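Putative lipase (Bacteroides thetaiotaomicron VPI-5482, PDB 3BZW) probably acts as a lipase or acylhydrolase of the SGNH (GDSL-like) family, perhaps releasing fatty acyl chains from lysophospholipids. Local coordinates at residues A[151-155]-A[208-212]; A[168-172]-A[220-225]. One frame throughout, in Å; residues are numbered along the deposited sequence.

Contact 1 of 2, residues A[151-155]-A[208-212]; sequences ITQLK and IWGIP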
# COMPACT_ATOMS: atom_id res chain seq x y z
N ILE A 151 -15.54 -23.24 -22.85
CA ILE A 151 -15.96 -23.96 -21.66
C ILE A 151 -17.45 -24.30 -21.72
O ILE A 151 -17.87 -25.35 -21.24
CB ILE A 151 -15.62 -23.16 -20.38
CG1 ILE A 151 -14.10 -23.02 -20.25
CG2 ILE A 151 -16.17 -23.87 -19.15
CD1 ILE A 151 -13.63 -22.26 -19.02
N THR A 152 -18.24 -23.42 -22.33
CA THR A 152 -19.67 -23.67 -22.47
C THR A 152 -19.89 -24.95 -23.28
O THR A 152 -20.63 -25.84 -22.86
CB THR A 152 -20.36 -22.49 -23.20
OG1 THR A 152 -20.42 -21.37 -22.32
CG2 THR A 152 -21.78 -22.88 -23.62
N GLN A 153 -19.22 -25.04 -24.42
CA GLN A 153 -19.34 -26.20 -25.29
C GLN A 153 -18.79 -27.47 -24.64
O GLN A 153 -19.35 -28.55 -24.79
CB GLN A 153 -18.63 -25.94 -26.62
CG GLN A 153 -19.28 -24.82 -27.43
CD GLN A 153 -20.74 -25.11 -27.75
OE1 GLN A 153 -21.57 -24.20 -27.79
NE2 GLN A 153 -21.05 -26.37 -27.98
N LEU A 154 -17.70 -27.33 -23.90
CA LEU A 154 -17.12 -28.49 -23.21
C LEU A 154 -18.12 -29.05 -22.20
O LEU A 154 -18.31 -30.26 -22.11
CB LEU A 154 -15.82 -28.10 -22.50
CG LEU A 154 -14.58 -27.98 -23.40
CD1 LEU A 154 -13.46 -27.25 -22.66
CD2 LEU A 154 -14.13 -29.38 -23.82
N LYS A 155 -18.75 -28.16 -21.44
CA LYS A 155 -19.72 -28.58 -20.43
C LYS A 155 -21.02 -29.08 -21.05
O LYS A 155 -21.66 -29.98 -20.52
CB LYS A 155 -19.99 -27.44 -19.45
CG LYS A 155 -18.85 -27.20 -18.46
CD LYS A 155 -19.17 -26.05 -17.50
CE LYS A 155 -18.07 -25.86 -16.47
NZ LYS A 155 -18.02 -26.96 -15.46
N ILE A 208 -14.82 -18.54 -12.42
CA ILE A 208 -15.85 -17.96 -13.28
C ILE A 208 -16.77 -19.03 -13.85
O ILE A 208 -18.00 -18.85 -13.88
CB ILE A 208 -15.22 -17.17 -14.44
CG1 ILE A 208 -14.48 -15.95 -13.90
CG2 ILE A 208 -16.32 -16.74 -15.43
CD1 ILE A 208 -13.67 -15.20 -14.95
N TRP A 209 -16.20 -20.14 -14.30
CA TRP A 209 -17.00 -21.21 -14.90
C TRP A 209 -17.19 -22.48 -14.07
O TRP A 209 -18.02 -23.33 -14.42
CB TRP A 209 -16.42 -21.58 -16.27
CG TRP A 209 -16.72 -20.56 -17.31
CD1 TRP A 209 -15.91 -19.54 -17.72
CD2 TRP A 209 -17.96 -20.40 -18.01
NE1 TRP A 209 -16.57 -18.76 -18.64
CE2 TRP A 209 -17.83 -19.26 -18.84
CE3 TRP A 209 -19.17 -21.11 -18.02
CZ2 TRP A 209 -18.87 -18.82 -19.66
CZ3 TRP A 209 -20.20 -20.67 -18.84
CH2 TRP A 209 -20.04 -19.53 -19.65
N GLY A 210 -16.43 -22.62 -12.98
CA GLY A 210 -16.55 -23.81 -12.17
C GLY A 210 -15.85 -24.97 -12.84
O GLY A 210 -16.48 -25.95 -13.26
N ILE A 211 -14.54 -24.88 -12.96
CA ILE A 211 -13.78 -25.92 -13.62
C ILE A 211 -12.37 -25.95 -13.03
O ILE A 211 -11.79 -24.90 -12.74
CB ILE A 211 -13.73 -25.67 -15.15
CG1 ILE A 211 -13.15 -26.88 -15.87
CG2 ILE A 211 -12.90 -24.42 -15.46
CD1 ILE A 211 -13.30 -26.81 -17.39
N PRO A 212 -11.82 -27.15 -12.81
CA PRO A 212 -10.47 -27.21 -12.24
C PRO A 212 -9.40 -26.76 -13.23
O PRO A 212 -9.51 -26.98 -14.43
CB PRO A 212 -10.32 -28.68 -11.84
CG PRO A 212 -11.17 -29.39 -12.86
CD PRO A 212 -12.39 -28.50 -12.95

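Contact 2 of 2, residues A[168-172]-A[220-225]; sequences PLHRS and TGMNPM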
# COMPACT_ATOMS: atom_id res chain seq x y z
N PRO A 168 -0.85 -22.27 -20.29
CA PRO A 168 0.24 -22.30 -21.26
C PRO A 168 1.61 -22.26 -20.58
O PRO A 168 1.76 -21.68 -19.50
CB PRO A 168 -0.02 -21.05 -22.10
CG PRO A 168 -1.51 -20.86 -22.01
CD PRO A 168 -1.77 -21.14 -20.55
N LEU A 169 2.60 -22.87 -21.22
CA LEU A 169 3.96 -22.92 -20.68
C LEU A 169 4.72 -21.63 -20.98
O LEU A 169 4.38 -20.91 -21.90
CB LEU A 169 4.74 -24.08 -21.30
CG LEU A 169 4.13 -25.48 -21.20
CD1 LEU A 169 5.00 -26.47 -21.97
CD2 LEU A 169 4.01 -25.88 -19.74
N HIS A 170 5.76 -21.35 -20.18
CA HIS A 170 6.59 -20.18 -20.43
C HIS A 170 7.17 -20.44 -21.81
O HIS A 170 7.32 -21.59 -22.22
CB HIS A 170 7.70 -20.07 -19.38
CG HIS A 170 7.28 -19.35 -18.13
ND1 HIS A 170 6.50 -19.93 -17.16
CD2 HIS A 170 7.48 -18.07 -17.73
CE1 HIS A 170 6.24 -19.05 -16.22
NE2 HIS A 170 6.82 -17.91 -16.54
N ARG A 171 7.51 -19.37 -22.53
CA ARG A 171 8.00 -19.52 -23.89
C ARG A 171 9.06 -18.51 -24.26
O ARG A 171 9.04 -17.38 -23.78
CB ARG A 171 6.82 -19.37 -24.85
CG ARG A 171 5.99 -18.13 -24.56
CD ARG A 171 4.88 -17.95 -25.58
NE ARG A 171 5.42 -17.58 -26.88
CZ ARG A 171 4.82 -17.84 -28.03
NH1 ARG A 171 3.65 -18.47 -28.06
NH2 ARG A 171 5.40 -17.46 -29.17
N SER A 172 9.97 -18.91 -25.14
CA SER A 172 11.02 -18.01 -25.60
C SER A 172 10.96 -17.87 -27.12
O SER A 172 9.95 -18.21 -27.74
CB SER A 172 12.40 -18.50 -25.14
OG SER A 172 13.39 -17.52 -25.43
N THR A 220 5.30 -27.05 -13.84
CA THR A 220 6.24 -27.82 -14.66
C THR A 220 7.67 -27.38 -14.30
O THR A 220 8.63 -28.14 -14.46
CB THR A 220 6.04 -27.59 -16.17
OG1 THR A 220 6.23 -26.20 -16.48
CG2 THR A 220 4.64 -28.01 -16.59
N GLY A 221 7.79 -26.14 -13.83
CA GLY A 221 9.09 -25.61 -13.47
C GLY A 221 9.98 -25.41 -14.68
O GLY A 221 11.20 -25.30 -14.56
N MSE A 222 9.38 -25.35 -15.86
CA MSE A 222 10.13 -25.17 -17.10
C MSE A 222 10.04 -23.75 -17.66
O MSE A 222 8.97 -23.33 -18.11
CB MSE A 222 9.64 -26.18 -18.15
CG MSE A 222 10.03 -27.63 -17.86
SE MSE A 222 8.99 -28.96 -18.83
CE MSE A 222 8.92 -28.08 -20.56
N ASN A 223 11.15 -23.03 -17.65
CA ASN A 223 11.19 -21.66 -18.16
C ASN A 223 12.31 -21.49 -19.18
O ASN A 223 13.48 -21.37 -18.82
CB ASN A 223 11.41 -20.68 -17.00
CG ASN A 223 11.22 -19.23 -17.42
OD1 ASN A 223 11.20 -18.90 -18.61
ND2 ASN A 223 11.10 -18.34 -16.43
N PRO A 224 11.97 -21.45 -20.48
CA PRO A 224 12.98 -21.29 -21.53
C PRO A 224 13.70 -19.94 -21.49
O PRO A 224 14.69 -19.73 -22.20
CB PRO A 224 12.18 -21.51 -22.82
CG PRO A 224 10.83 -20.97 -22.47
CD PRO A 224 10.61 -21.51 -21.06
N MSE A 225 13.22 -19.02 -20.66
CA MSE A 225 13.86 -17.71 -20.53
C MSE A 225 15.15 -17.86 -19.73
O MSE A 225 15.97 -16.95 -19.70
CB MSE A 225 12.91 -16.70 -19.87
CG MSE A 225 11.74 -16.28 -20.74
SE MSE A 225 12.25 -15.52 -22.46
CE MSE A 225 12.77 -13.76 -21.86
O HOH W 1 6.13 -23.26 -17.99
O HOH W 2 15.65 -17.97 -24.00

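Contact 1 of 2, residues A[151-155]-A[208-212]
Lys155 NZ is gripped from two sides of a subunit boundary: by Gly210 O at 2.9 Å within its own chain, and by Gln229 OE1 of the second subunit. This is the α/β/α sandwich of the SGNH hydrolases, and the contact joins helix 143-157 to the C-terminal end of helix 195-210, where the chain turns into strand 213-214 of the parallel sheet, the outermost on that side within the chain. The lysine chain runs extended as far as CE, then bends at chi4 (-71°), which swings NZ to the carbonyl. The ammonium comes in above the carbonyl plane, 35° out of it, and the C=O...N angle is 144°. On the way Lys155 CE brushes Trp209 O at 3.3 Å.

One turn back, Ile151 lies over one face of the Trp209 indole, its CB 4.2 Å above the plane and displaced toward the rim. Ile151 CG2 packs on Trp209 CB at 3.7 Å, while Ile151 CD1 reaches Trp209 CD1 at 3.8 Å and goes on to Ile211 CG2. Asn148 OD1 accepts from Trp209 NE1, which helps hold the indole in this orientation. The carbonyl of that same asparagine takes the hydroxyl proton of Thr152, whose OG1 sits 3.3 Å from Trp209 CH2 and meets the ring obliquely.

Contact 2 of 2, residues A[168-172]-A[220-225]
Two irregular loops, closest at His170 and Asn223, run nearly side by side (17° apart, end to end) without a single direct hydrogen bond between them; two waters do the bridging. Both belong to the SGNH hydrolase fold: 168-172 leaves strand 162-166 of the central sheet, and 220-225 follows the short helix 216-219, which Gly221 ends with its positive phi. The first water accepts from His170 N at 2.9 Å and donates to Met222 O at 2.8 Å, with a weaker link to Thr220 OG1. The second joins Ser172 OG to Pro224 O, 2.7 Å from each.

Between the waters the Pro224 ring packs on the backbone of 170-172, its CG 3.5 Å from Arg171 CA and its CD against His170 CB and O. The His170 ring and the Asn223 amide cross obliquely, their planes 38° apart. Asn223 OD1 closes an Asx turn by accepting from Met225 N at 2.9 Å, the donor standing well above the amide plane; ND2 is left to bond Trp209 O of the third subunit.

Arg171 turns its CB away from 220-225, and its guanidinium binds Gln182 and Thr98, the latter in a Gly-Thr-Asn-Asp sequence consistent with the oxyanion-hole block of this family. The bend at chi2 (-57°) of selenomethionine Met225 brings its SE to 3.8 Å from Ser172 OG.

How the contacts relate
From the N terminus, the chain first lays down three strands of the central sheet, then passes through helix 143-157, carrying 151-155, into strand 162-166 and straight out to 168-172. Helix 195-210 returns it to 208-212, closing contact 1; only after strand 213-214 and helix 216-219 does 220-225 close contact 2. The two loops therefore cross. Contact 1 ties two sheet-flanking helices together, contact 2 two loops beyond the sheet, on opposite sides of the chain's centre, with centres 25 Å apart. Across the assembly they do meet: Trp209 of contact 1 in one subunit bonds Asn223 of contact 2 in a neighbouring one.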